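Local coordinates for putative cytoplasmic protein (PDB 4J32) that probably hydrolyses peptidoglycan as the type VI secretion amidase effector Tae4, a papain-like NlpC/P60 cysteine peptidase that is bound here by its immunity protein Tai4, at residues 52-64 / 86-98. Sequence-based numbering, arbitrary orientation.
Sequences YFQNACPIRMSYV and NKFYIYRVNDMID
Pro58 and Ser62, on the helix of Cys57, face Ile90 and Tyr91, in the chain running from strand 88-90 toward helix 93-103, an arrangement consistent with the nucleophile-bearing helix of papain-like NlpC/P60 peptidases. Ser62 OG bridges the two segments. Its torsion sets it anti to the carbonyl carbon (chi1 -64°). From there Ser62 OG donates to Pro58 O one turn back (2.9 Å). Ile90 N gives Ser62 OG a bent hydrogen bond of 2.9 Å, 136° at the hydrogen. Pro58 O thus takes both Ser62 OG and Ser62 N, from opposite faces of its plane. The Pro58 ring presses CG against Tyr91 O (3.3 Å), and Val93 CG2 packs on Pro58 CD and reaches Asn55 ND2 (3.4 Å). At the start of helix 93-103, the amides of Val93 and Asn94 bond Glu45 of a neighbouring Tai4 chain. Ahead of the helix, Phe53 and Tyr91 form an offset stack, planes 21° apart, with Phe53 CZ 3.4 Å from Tyr91 CG and Tyr91 CB over the Phe53 face. A water donates to Asn55 O (2.7 Å) and Tyr91 O (2.8 Å), tying the loops together, while Asn55 OD1 caps Cys57 N. Further along, the edge of the Tyr89 ring meets Ile59 O, and its hydroxyl bonds Asp85. Helices 33-40 and 42-49 pack on Ile59, Tyr89 and Phe53, and strand 80-82 pairs with strand 88-90.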
loop_
_atom_site.group_PDB
_atom_site.type_symbol
_atom_site.label_atom_id
_atom_site.label_comp_id
_atom_site.label_asym_id
_atom_site.label_seq_id
_atom_site.Cartn_x
_atom_site.Cartn_y
_atom_site.Cartn_z
ATOM N N TYR A 52 16.931 2.121 -0.922
ATOM C CA TYR A 52 17.027 0.656 -0.836
ATOM C C TYR A 52 17.585 0.203 0.496
ATOM O O TYR A 52 17.233 -0.877 0.969
ATOM C CB TYR A 52 17.934 0.087 -1.930
ATOM C CG TYR A 52 17.439 0.372 -3.321
ATOM C CD1 TYR A 52 16.627 -0.539 -3.981
ATOM C CD2 TYR A 52 17.801 1.554 -3.980
ATOM C CE1 TYR A 52 16.154 -0.275 -5.273
ATOM C CE2 TYR A 52 17.337 1.827 -5.272
ATOM C CZ TYR A 52 16.515 0.895 -5.903
ATOM O OH TYR A 52 16.069 1.144 -7.183
ATOM N N PHE A 53 18.502 0.985 1.070
ATOM C CA PHE A 53 19.048 0.637 2.391
ATOM C C PHE A 53 18.514 1.652 3.375
ATOM O O PHE A 53 18.601 2.855 3.116
ATOM C CB PHE A 53 20.575 0.735 2.419
ATOM C CG PHE A 53 21.282 -0.148 1.413
ATOM C CD1 PHE A 53 20.671 -1.292 0.890
ATOM C CD2 PHE A 53 22.606 0.149 1.054
ATOM C CE1 PHE A 53 21.345 -2.121 -0.018
ATOM C CE2 PHE A 53 23.292 -0.669 0.145
ATOM C CZ PHE A 53 22.658 -1.793 -0.398
ATOM N N GLN A 54 17.971 1.152 4.489
ATOM C CA GLN A 54 17.461 2.003 5.565
ATOM C C GLN A 54 18.061 1.637 6.927
ATOM O O GLN A 54 18.019 2.449 7.861
ATOM C CB GLN A 54 15.919 1.895 5.635
ATOM C CG GLN A 54 15.206 2.409 4.384
ATOM C CD GLN A 54 15.278 3.942 4.263
ATOM O OE1 GLN A 54 14.451 4.645 4.802
ATOM N NE2 GLN A 54 16.306 4.445 3.591
ATOM N N ASN A 55 18.576 0.416 7.045
ATOM C CA ASN A 55 19.215 -0.043 8.295
ATOM C C ASN A 55 20.733 0.135 8.185
ATOM O O ASN A 55 21.403 -0.628 7.488
ATOM C CB ASN A 55 18.879 -1.504 8.622
ATOM C CG ASN A 55 19.402 -1.922 10.009
ATOM O OD1 ASN A 55 20.094 -1.140 10.681
ATOM N ND2 ASN A 55 19.057 -3.132 10.444
ATOM N N ALA A 56 21.247 1.164 8.852
ATOM C CA ALA A 56 22.688 1.488 8.753
ATOM C C ALA A 56 23.594 0.565 9.563
ATOM O O ALA A 56 24.822 0.567 9.363
ATOM C CB ALA A 56 22.932 2.961 9.109
ATOM N N CYS A 57 22.994 -0.243 10.439
ATOM C CA CYS A 57 23.737 -1.133 11.334
ATOM C C CYS A 57 24.924 -1.866 10.640
ATOM O O CYS A 57 26.080 -1.653 11.030
ATOM C CB CYS A 57 22.792 -2.093 12.073
ATOM S SG CYS A 57 23.667 -3.510 12.792
ATOM N N PRO A 58 24.660 -2.704 9.602
ATOM C CA PRO A 58 25.795 -3.428 9.026
ATOM C C PRO A 58 26.758 -2.558 8.220
ATOM O O PRO A 58 27.942 -2.899 8.082
ATOM C CB PRO A 58 25.127 -4.487 8.127
ATOM C CG PRO A 58 23.806 -3.893 7.758
ATOM C CD PRO A 58 23.376 -3.108 8.988
ATOM N N ILE A 59 26.250 -1.437 7.713
ATOM C CA ILE A 59 27.081 -0.519 6.947
ATOM C C ILE A 59 28.052 0.179 7.898
ATOM O O ILE A 59 29.228 0.374 7.560
ATOM C CB ILE A 59 26.214 0.487 6.161
ATOM C CG1 ILE A 59 25.258 -0.277 5.214
ATOM C CG2 ILE A 59 27.126 1.493 5.353
ATOM C CD1 ILE A 59 24.168 0.586 4.499
ATOM N N ARG A 60 27.578 0.544 9.094
ATOM C CA ARG A 60 28.506 1.157 10.056
ATOM C C ARG A 60 29.602 0.173 10.491
ATOM O O ARG A 60 30.770 0.549 10.584
ATOM C CB ARG A 60 27.790 1.710 11.283
ATOM C CG ARG A 60 26.708 2.782 11.018
ATOM C CD ARG A 60 26.176 3.306 12.357
ATOM N NE ARG A 60 25.104 4.280 12.164
ATOM C CZ ARG A 60 23.825 4.046 12.436
ATOM N NH1 ARG A 60 23.426 2.867 12.938
ATOM N NH2 ARG A 60 22.930 4.989 12.198
ATOM N N MET A 61 29.228 -1.074 10.754
ATOM C CA MET A 61 30.203 -2.105 11.118
ATOM C C MET A 61 31.200 -2.358 9.977
ATOM O O MET A 61 32.400 -2.540 10.207
ATOM C CB MET A 61 29.483 -3.383 11.551
ATOM C CG MET A 61 28.902 -3.305 12.974
ATOM S SD MET A 61 30.124 -2.861 14.232
ATOM C CE MET A 61 31.299 -4.220 14.065
ATOM N N SER A 62 30.704 -2.343 8.738
ATOM C CA SER A 62 31.598 -2.461 7.583
ATOM C C SER A 62 32.611 -1.304 7.532
ATOM O O SER A 62 33.804 -1.506 7.277
ATOM C CB SER A 62 30.791 -2.511 6.279
ATOM O OG SER A 62 29.987 -3.682 6.239
ATOM N N TYR A 63 32.121 -0.092 7.763
ATOM C CA TYR A 63 32.997 1.075 7.817
ATOM C C TYR A 63 34.108 0.875 8.869
ATOM O O TYR A 63 35.282 1.112 8.582
ATOM C CB TYR A 63 32.170 2.334 8.103
ATOM C CG TYR A 63 32.974 3.624 8.121
ATOM C CD1 TYR A 63 33.115 4.388 6.960
ATOM C CD2 TYR A 63 33.556 4.093 9.307
ATOM C CE1 TYR A 63 33.831 5.585 6.977
ATOM C CE2 TYR A 63 34.286 5.294 9.337
ATOM C CZ TYR A 63 34.421 6.026 8.171
ATOM O OH TYR A 63 35.115 7.222 8.161
ATOM N N VAL A 64 33.737 0.430 10.069
ATOM C CA VAL A 64 34.714 0.135 11.134
ATOM C C VAL A 64 35.808 -0.821 10.644
ATOM O O VAL A 64 37.009 -0.563 10.804
ATOM C CB VAL A 64 33.998 -0.457 12.390
ATOM C CG1 VAL A 64 35.019 -1.092 13.391
ATOM C CG2 VAL A 64 33.116 0.611 13.062
ATOM N N ASN A 86 36.146 2.693 -2.789
ATOM C CA ASN A 86 36.324 1.407 -3.484
ATOM C C ASN A 86 36.493 0.209 -2.536
ATOM O O ASN A 86 36.938 -0.865 -2.952
ATOM C CB ASN A 86 37.472 1.467 -4.508
ATOM C CG ASN A 86 37.280 2.569 -5.514
ATOM O OD1 ASN A 86 36.177 2.772 -6.015
ATOM N ND2 ASN A 86 38.341 3.305 -5.796
ATOM N N LYS A 87 36.149 0.416 -1.268
ATOM C CA LYS A 87 36.061 -0.679 -0.288
ATOM C C LYS A 87 34.611 -1.158 -0.196
ATOM O O LYS A 87 33.710 -0.521 -0.725
ATOM C CB LYS A 87 36.596 -0.230 1.084
ATOM C CG LYS A 87 38.055 0.296 1.003
ATOM C CD LYS A 87 38.620 0.640 2.380
ATOM C CE LYS A 87 39.959 1.378 2.236
ATOM N NZ LYS A 87 40.330 1.973 3.566
ATOM N N PHE A 88 34.392 -2.275 0.495
ATOM C CA PHE A 88 33.100 -2.971 0.408
ATOM C C PHE A 88 32.330 -2.979 1.705
ATOM O O PHE A 88 32.918 -3.108 2.788
ATOM C CB PHE A 88 33.298 -4.393 -0.121
ATOM C CG PHE A 88 34.085 -4.434 -1.399
ATOM C CD1 PHE A 88 33.472 -4.152 -2.621
ATOM C CD2 PHE A 88 35.457 -4.694 -1.375
ATOM C CE1 PHE A 88 34.222 -4.142 -3.811
ATOM C CE2 PHE A 88 36.207 -4.700 -2.553
ATOM C CZ PHE A 88 35.587 -4.415 -3.774
ATOM N N TYR A 89 31.004 -2.872 1.567
ATOM C CA TYR A 89 30.098 -2.642 2.686
ATOM C C TYR A 89 28.955 -3.623 2.637
ATOM O O TYR A 89 28.150 -3.607 1.696
ATOM C CB TYR A 89 29.576 -1.189 2.635
ATOM C CG TYR A 89 30.683 -0.187 2.858
ATOM C CD1 TYR A 89 30.912 0.345 4.125
ATOM C CD2 TYR A 89 31.547 0.187 1.810
ATOM C CE1 TYR A 89 31.962 1.235 4.354
ATOM C CE2 TYR A 89 32.604 1.079 2.028
ATOM C CZ TYR A 89 32.793 1.598 3.306
ATOM O OH TYR A 89 33.822 2.459 3.541
ATOM N N ILE A 90 28.911 -4.497 3.645
ATOM C CA ILE A 90 27.831 -5.462 3.831
ATOM C C ILE A 90 26.577 -4.735 4.312
ATOM O O ILE A 90 26.656 -3.864 5.180
ATOM C CB ILE A 90 28.292 -6.576 4.817
ATOM C CG1 ILE A 90 29.317 -7.498 4.122
ATOM C CG2 ILE A 90 27.072 -7.365 5.421
ATOM C CD1 ILE A 90 30.007 -8.515 5.106
ATOM N N TYR A 91 25.423 -5.084 3.750
ATOM C CA TYR A 91 24.208 -4.307 4.010
ATOM C C TYR A 91 23.088 -5.077 4.716
ATOM O O TYR A 91 22.021 -4.511 5.006
ATOM C CB TYR A 91 23.719 -3.599 2.735
ATOM C CG TYR A 91 23.431 -4.512 1.543
ATOM C CD1 TYR A 91 22.204 -5.145 1.417
ATOM C CD2 TYR A 91 24.391 -4.724 0.543
ATOM C CE1 TYR A 91 21.909 -5.966 0.316
ATOM C CE2 TYR A 91 24.106 -5.531 -0.567
ATOM C CZ TYR A 91 22.855 -6.131 -0.682
ATOM O OH TYR A 91 22.547 -6.954 -1.740
ATOM N N ARG A 92 23.326 -6.359 4.979
ATOM C CA ARG A 92 22.401 -7.185 5.766
ATOM C C ARG A 92 22.987 -7.506 7.141
ATOM O O ARG A 92 24.153 -7.911 7.266
ATOM C CB ARG A 92 22.058 -8.487 5.033
ATOM C CG ARG A 92 21.274 -8.247 3.747
ATOM C CD ARG A 92 20.937 -9.573 3.021
ATOM N NE ARG A 92 19.915 -9.311 2.008
ATOM C CZ ARG A 92 20.044 -9.502 0.691
ATOM N NH1 ARG A 92 21.164 -10.029 0.185
ATOM N NH2 ARG A 92 19.031 -9.198 -0.123
ATOM N N VAL A 93 22.152 -7.344 8.162
ATOM C CA VAL A 93 22.514 -7.683 9.535
ATOM C C VAL A 93 22.939 -9.141 9.654
ATOM O O VAL A 93 23.997 -9.432 10.218
ATOM C CB VAL A 93 21.358 -7.384 10.517
ATOM C CG1 VAL A 93 21.743 -7.876 11.951
ATOM C CG2 VAL A 93 21.097 -5.856 10.521
ATOM N N ASN A 94 22.151 -10.053 9.088
ATOM C CA ASN A 94 22.440 -11.476 9.189
ATOM C C ASN A 94 23.817 -11.787 8.571
ATOM O O ASN A 94 24.561 -12.641 9.067
ATOM C CB ASN A 94 21.328 -12.306 8.531
ATOM C CG ASN A 94 20.156 -12.606 9.484
ATOM O OD1 ASN A 94 20.270 -12.445 10.711
ATOM N ND2 ASN A 94 19.028 -13.095 8.920
ATOM N N ASP A 95 24.124 -11.100 7.467
ATOM C CA ASP A 95 25.402 -11.289 6.769
ATOM C C ASP A 95 26.561 -10.761 7.596
ATOM O O ASP A 95 27.599 -11.412 7.690
ATOM C CB ASP A 95 25.411 -10.613 5.384
ATOM C CG ASP A 95 24.706 -11.441 4.324
ATOM O OD1 ASP A 95 24.322 -12.616 4.598
ATOM O OD2 ASP A 95 24.539 -10.921 3.202
ATOM N N MET A 96 26.372 -9.618 8.236
ATOM C CA MET A 96 27.437 -9.041 9.056
ATOM C C MET A 96 27.730 -9.951 10.231
ATOM O O MET A 96 28.905 -10.200 10.561
ATOM C CB MET A 96 27.084 -7.634 9.555
ATOM C CG MET A 96 28.131 -7.058 10.546
ATOM S SD MET A 96 29.855 -7.050 9.963
ATOM C CE MET A 96 29.805 -5.958 8.541
ATOM N N ILE A 97 26.672 -10.472 10.846
ATOM C CA ILE A 97 26.834 -11.430 11.948
ATOM C C ILE A 97 27.639 -12.653 11.493
ATOM O O ILE A 97 28.615 -13.053 12.166
ATOM C CB ILE A 97 25.464 -11.839 12.547
ATOM C CG1 ILE A 97 24.844 -10.623 13.239
ATOM C CG2 ILE A 97 25.659 -12.976 13.586
ATOM C CD1 ILE A 97 23.385 -10.824 13.718
ATOM N N ASP A 98 27.261 -13.228 10.357
ATOM C CA ASP A 98 27.933 -14.426 9.852
ATOM C C ASP A 98 29.377 -14.125 9.466
ATOM O O ASP A 98 30.276 -14.945 9.701
ATOM C CB ASP A 98 27.180 -15.014 8.666
ATOM C CG ASP A 98 25.910 -15.731 9.076
ATOM O OD1 ASP A 98 25.835 -16.278 10.207
ATOM O OD2 ASP A 98 24.978 -15.758 8.250
HETATM O O HOH W 1 21.272 -1.834 5.022
#